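Long-range contact in Rik1-associated factor 1 (Schizosaccharomyces pombe, PDB 4O9D), which serves as a subunit of the Clr4 methyltransferase complex, which ubiquitylates and methylates histone H3 to establish heterochromatin, this chain being the WD-repeat propeller part of the subunit: residues G193-S205 / R212-S224. Numbering follows the deposited sequence.
Sequences GRSSDKVIIGYDS and RGCLALFDASTAS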
# COMPACT_ATOMS: atom_id res chain seq x y z
N GLY A 193 13.76 -14.43 7.41
CA GLY A 193 15.16 -14.36 7.83
C GLY A 193 15.98 -15.64 7.64
O GLY A 193 17.17 -15.67 7.96
N ARG A 194 15.37 -16.69 7.09
CA ARG A 194 16.09 -17.93 6.86
C ARG A 194 16.85 -18.02 5.53
O ARG A 194 17.60 -18.97 5.34
CB ARG A 194 15.13 -19.13 6.98
CG ARG A 194 14.51 -19.28 8.38
CD ARG A 194 13.55 -20.45 8.42
NE ARG A 194 12.29 -20.05 7.85
CZ ARG A 194 11.14 -19.94 8.51
NH1 ARG A 194 11.04 -20.26 9.80
NH2 ARG A 194 10.09 -19.51 7.85
N SER A 195 16.66 -17.04 4.63
CA SER A 195 17.35 -17.00 3.35
C SER A 195 17.92 -15.59 3.12
O SER A 195 17.73 -14.70 3.95
CB SER A 195 16.38 -17.38 2.22
OG SER A 195 17.08 -17.61 1.00
N SER A 196 18.61 -15.37 1.99
CA SER A 196 19.09 -14.01 1.65
C SER A 196 17.95 -13.15 1.06
O SER A 196 16.94 -13.69 0.58
CB SER A 196 20.26 -14.07 0.67
OG SER A 196 19.88 -14.71 -0.54
N ASP A 197 18.12 -11.84 1.11
CA ASP A 197 17.08 -10.91 0.62
C ASP A 197 16.90 -10.93 -0.89
O ASP A 197 17.87 -10.81 -1.64
CB ASP A 197 17.38 -9.48 1.05
CG ASP A 197 17.01 -9.21 2.50
OD1 ASP A 197 16.78 -10.18 3.25
OD2 ASP A 197 16.95 -8.02 2.90
N LYS A 198 15.66 -11.07 -1.35
CA LYS A 198 15.33 -10.92 -2.77
C LYS A 198 14.29 -9.80 -2.88
O LYS A 198 13.64 -9.45 -1.89
CB LYS A 198 14.76 -12.23 -3.35
CG LYS A 198 15.59 -13.50 -3.08
CD LYS A 198 16.95 -13.42 -3.79
CE LYS A 198 17.84 -14.63 -3.47
NZ LYS A 198 18.95 -14.82 -4.47
N VAL A 199 14.14 -9.25 -4.08
CA VAL A 199 13.25 -8.13 -4.34
C VAL A 199 12.32 -8.59 -5.44
O VAL A 199 12.77 -9.00 -6.52
CB VAL A 199 14.03 -6.90 -4.84
CG1 VAL A 199 13.08 -5.71 -5.10
CG2 VAL A 199 15.12 -6.54 -3.82
N ILE A 200 11.03 -8.55 -5.16
CA ILE A 200 10.01 -8.91 -6.13
C ILE A 200 9.53 -7.61 -6.76
O ILE A 200 9.22 -6.65 -6.06
CB ILE A 200 8.81 -9.61 -5.42
CG1 ILE A 200 9.28 -10.85 -4.64
CG2 ILE A 200 7.72 -9.95 -6.42
CD1 ILE A 200 8.31 -11.22 -3.44
N ILE A 201 9.47 -7.56 -8.09
CA ILE A 201 8.93 -6.38 -8.75
C ILE A 201 7.78 -6.72 -9.70
O ILE A 201 7.88 -7.62 -10.54
CB ILE A 201 9.99 -5.67 -9.59
CG1 ILE A 201 11.19 -5.29 -8.73
CG2 ILE A 201 9.39 -4.41 -10.26
CD1 ILE A 201 12.18 -4.42 -9.45
N GLY A 202 6.70 -5.96 -9.60
CA GLY A 202 5.55 -6.20 -10.46
C GLY A 202 5.49 -5.09 -11.46
O GLY A 202 5.67 -3.93 -11.10
N TYR A 203 5.23 -5.44 -12.73
CA TYR A 203 5.18 -4.46 -13.80
C TYR A 203 3.78 -4.33 -14.41
O TYR A 203 3.01 -5.31 -14.45
CB TYR A 203 6.18 -4.84 -14.92
CG TYR A 203 7.63 -4.90 -14.48
CD1 TYR A 203 8.14 -6.03 -13.84
CD2 TYR A 203 8.51 -3.86 -14.76
CE1 TYR A 203 9.50 -6.10 -13.44
CE2 TYR A 203 9.86 -3.92 -14.35
CZ TYR A 203 10.34 -5.04 -13.71
OH TYR A 203 11.67 -5.09 -13.33
N ASP A 204 3.45 -3.14 -14.88
CA ASP A 204 2.21 -2.94 -15.63
C ASP A 204 2.51 -2.03 -16.82
O ASP A 204 3.66 -1.68 -17.03
CB ASP A 204 1.10 -2.40 -14.73
CG ASP A 204 1.45 -1.06 -14.05
OD1 ASP A 204 2.43 -0.39 -14.47
OD2 ASP A 204 0.72 -0.66 -13.12
N SER A 205 1.51 -1.65 -17.60
CA SER A 205 1.75 -0.91 -18.83
C SER A 205 0.74 0.22 -19.07
O SER A 205 -0.42 -0.03 -19.33
CB SER A 205 1.71 -1.87 -20.01
OG SER A 205 0.48 -2.59 -19.99
N ARG A 212 -0.87 -5.44 -20.01
CA ARG A 212 0.38 -6.20 -20.04
C ARG A 212 1.29 -5.80 -18.90
O ARG A 212 1.04 -4.81 -18.24
CB ARG A 212 1.11 -5.93 -21.35
CG ARG A 212 0.19 -5.66 -22.48
CD ARG A 212 -0.45 -6.93 -22.91
NE ARG A 212 0.50 -7.77 -23.64
CZ ARG A 212 0.15 -8.60 -24.61
NH1 ARG A 212 -1.12 -8.71 -24.97
NH2 ARG A 212 1.08 -9.32 -25.23
N GLY A 213 2.35 -6.57 -18.71
CA GLY A 213 3.25 -6.40 -17.58
C GLY A 213 3.88 -7.75 -17.30
O GLY A 213 3.86 -8.67 -18.15
N CYS A 214 4.41 -7.89 -16.10
CA CYS A 214 5.01 -9.15 -15.67
C CYS A 214 5.45 -9.06 -14.20
O CYS A 214 5.34 -8.00 -13.57
CB CYS A 214 6.21 -9.49 -16.54
SG CYS A 214 7.52 -8.25 -16.47
N LEU A 215 5.94 -10.18 -13.67
CA LEU A 215 6.42 -10.27 -12.30
C LEU A 215 7.84 -10.86 -12.32
O LEU A 215 8.06 -11.93 -12.92
CB LEU A 215 5.45 -11.14 -11.48
CG LEU A 215 5.67 -11.16 -9.97
CD1 LEU A 215 5.30 -9.77 -9.38
CD2 LEU A 215 4.88 -12.28 -9.34
N ALA A 216 8.81 -10.14 -11.75
CA ALA A 216 10.21 -10.57 -11.78
C ALA A 216 10.86 -10.62 -10.39
O ALA A 216 10.35 -10.03 -9.43
CB ALA A 216 11.03 -9.65 -12.68
N LEU A 217 11.99 -11.31 -10.30
CA LEU A 217 12.71 -11.41 -9.04
C LEU A 217 14.14 -10.90 -9.20
O LEU A 217 14.77 -11.16 -10.23
CB LEU A 217 12.75 -12.86 -8.59
CG LEU A 217 13.17 -13.11 -7.13
CD1 LEU A 217 12.09 -12.62 -6.11
CD2 LEU A 217 13.50 -14.61 -6.93
N PHE A 218 14.64 -10.21 -8.17
CA PHE A 218 16.02 -9.72 -8.16
C PHE A 218 16.74 -10.17 -6.86
O PHE A 218 16.10 -10.37 -5.82
CB PHE A 218 16.04 -8.20 -8.23
CG PHE A 218 15.66 -7.63 -9.58
CD1 PHE A 218 14.33 -7.50 -9.95
CD2 PHE A 218 16.65 -7.21 -10.46
CE1 PHE A 218 13.98 -6.97 -11.20
CE2 PHE A 218 16.32 -6.68 -11.69
CZ PHE A 218 14.99 -6.57 -12.07
N ASP A 219 18.06 -10.34 -6.91
CA ASP A 219 18.83 -10.56 -5.69
C ASP A 219 19.22 -9.21 -5.10
O ASP A 219 19.77 -8.35 -5.82
CB ASP A 219 20.09 -11.39 -6.00
CG ASP A 219 20.93 -11.63 -4.77
OD1 ASP A 219 20.47 -12.39 -3.89
OD2 ASP A 219 22.01 -11.03 -4.67
N ALA A 220 18.96 -8.97 -3.82
CA ALA A 220 19.21 -7.64 -3.26
C ALA A 220 20.68 -7.33 -2.99
O ALA A 220 21.09 -6.20 -3.14
CB ALA A 220 18.38 -7.38 -1.99
N SER A 221 21.48 -8.30 -2.54
CA SER A 221 22.88 -7.96 -2.23
C SER A 221 23.71 -7.72 -3.51
O SER A 221 24.64 -6.92 -3.50
CB SER A 221 23.52 -8.99 -1.31
OG SER A 221 23.35 -10.30 -1.80
N THR A 222 23.37 -8.40 -4.61
CA THR A 222 24.04 -8.12 -5.88
C THR A 222 23.23 -7.17 -6.77
O THR A 222 23.73 -6.70 -7.80
CB THR A 222 24.35 -9.40 -6.68
OG1 THR A 222 23.14 -10.11 -6.99
CG2 THR A 222 25.29 -10.31 -5.89
N ALA A 223 21.97 -6.90 -6.41
CA ALA A 223 21.12 -6.08 -7.25
C ALA A 223 20.98 -6.64 -8.67
O ALA A 223 20.86 -5.88 -9.63
CB ALA A 223 21.66 -4.67 -7.31
N SER A 224 21.02 -7.95 -8.82
CA SER A 224 20.96 -8.53 -10.16
C SER A 224 19.63 -9.24 -10.44
O SER A 224 18.97 -9.76 -9.52
CB SER A 224 22.12 -9.51 -10.36
OG SER A 224 22.10 -10.48 -9.33
O HOH W 1 20.47 -10.87 -1.59
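I201 and A216 pair at the middle of a β-hairpin whose strands, 198-204 and 214-219, are the inner two of a four-stranded antiparallel blade of the WD-repeat β-propeller. Their reciprocal N-H...O bonds are nearly straight, and the strand axes run at 155° to each other. The packing is tight here. On the face carrying V199, I201, Y203, A216 and F218, CD1 of I201 lies 3.6 Å from CE1 of F218, approaching its ring obliquely, while the Y203 side chain, crossing that of F218 at about a right angle, brings its OH to the same CE1 and holds A216 CB at its ring edge. L171 of the neighbouring blade touches both V199 and F218. Across the sheet, the L217 CD1 methyl packs 3.6 Å from I200 CG1, and L215 CD1 rests 3.7 Å from CA of G202, a position without a side chain.

Toward residue 212 the ladder is uneven: Y203 N reaches C214 O at 2.7 Å, but the return bond from C214 N to Y203 O is weak at 3.4 Å, and S205 OG donates to R212 O from above the carbonyl plane. The other end is wetter. D219 swings its carboxylate to the side opposite its own N (chi1 179°), which sets OD1 2.9 Å from K198 NZ in a salt bridge met on the anti side of the carboxylate and out of its plane, while OD2 accepts from N and OG1 of T222, the former bond defining an Asx motif. An asparagine here would probably leave the K198 ammonium without its charged mate. One water fastens this end, donating to D197 O and D219 OD1 and accepting from S221 N; D197 O also takes A220 N at 3.1 Å, 34° off the carbonyl plane.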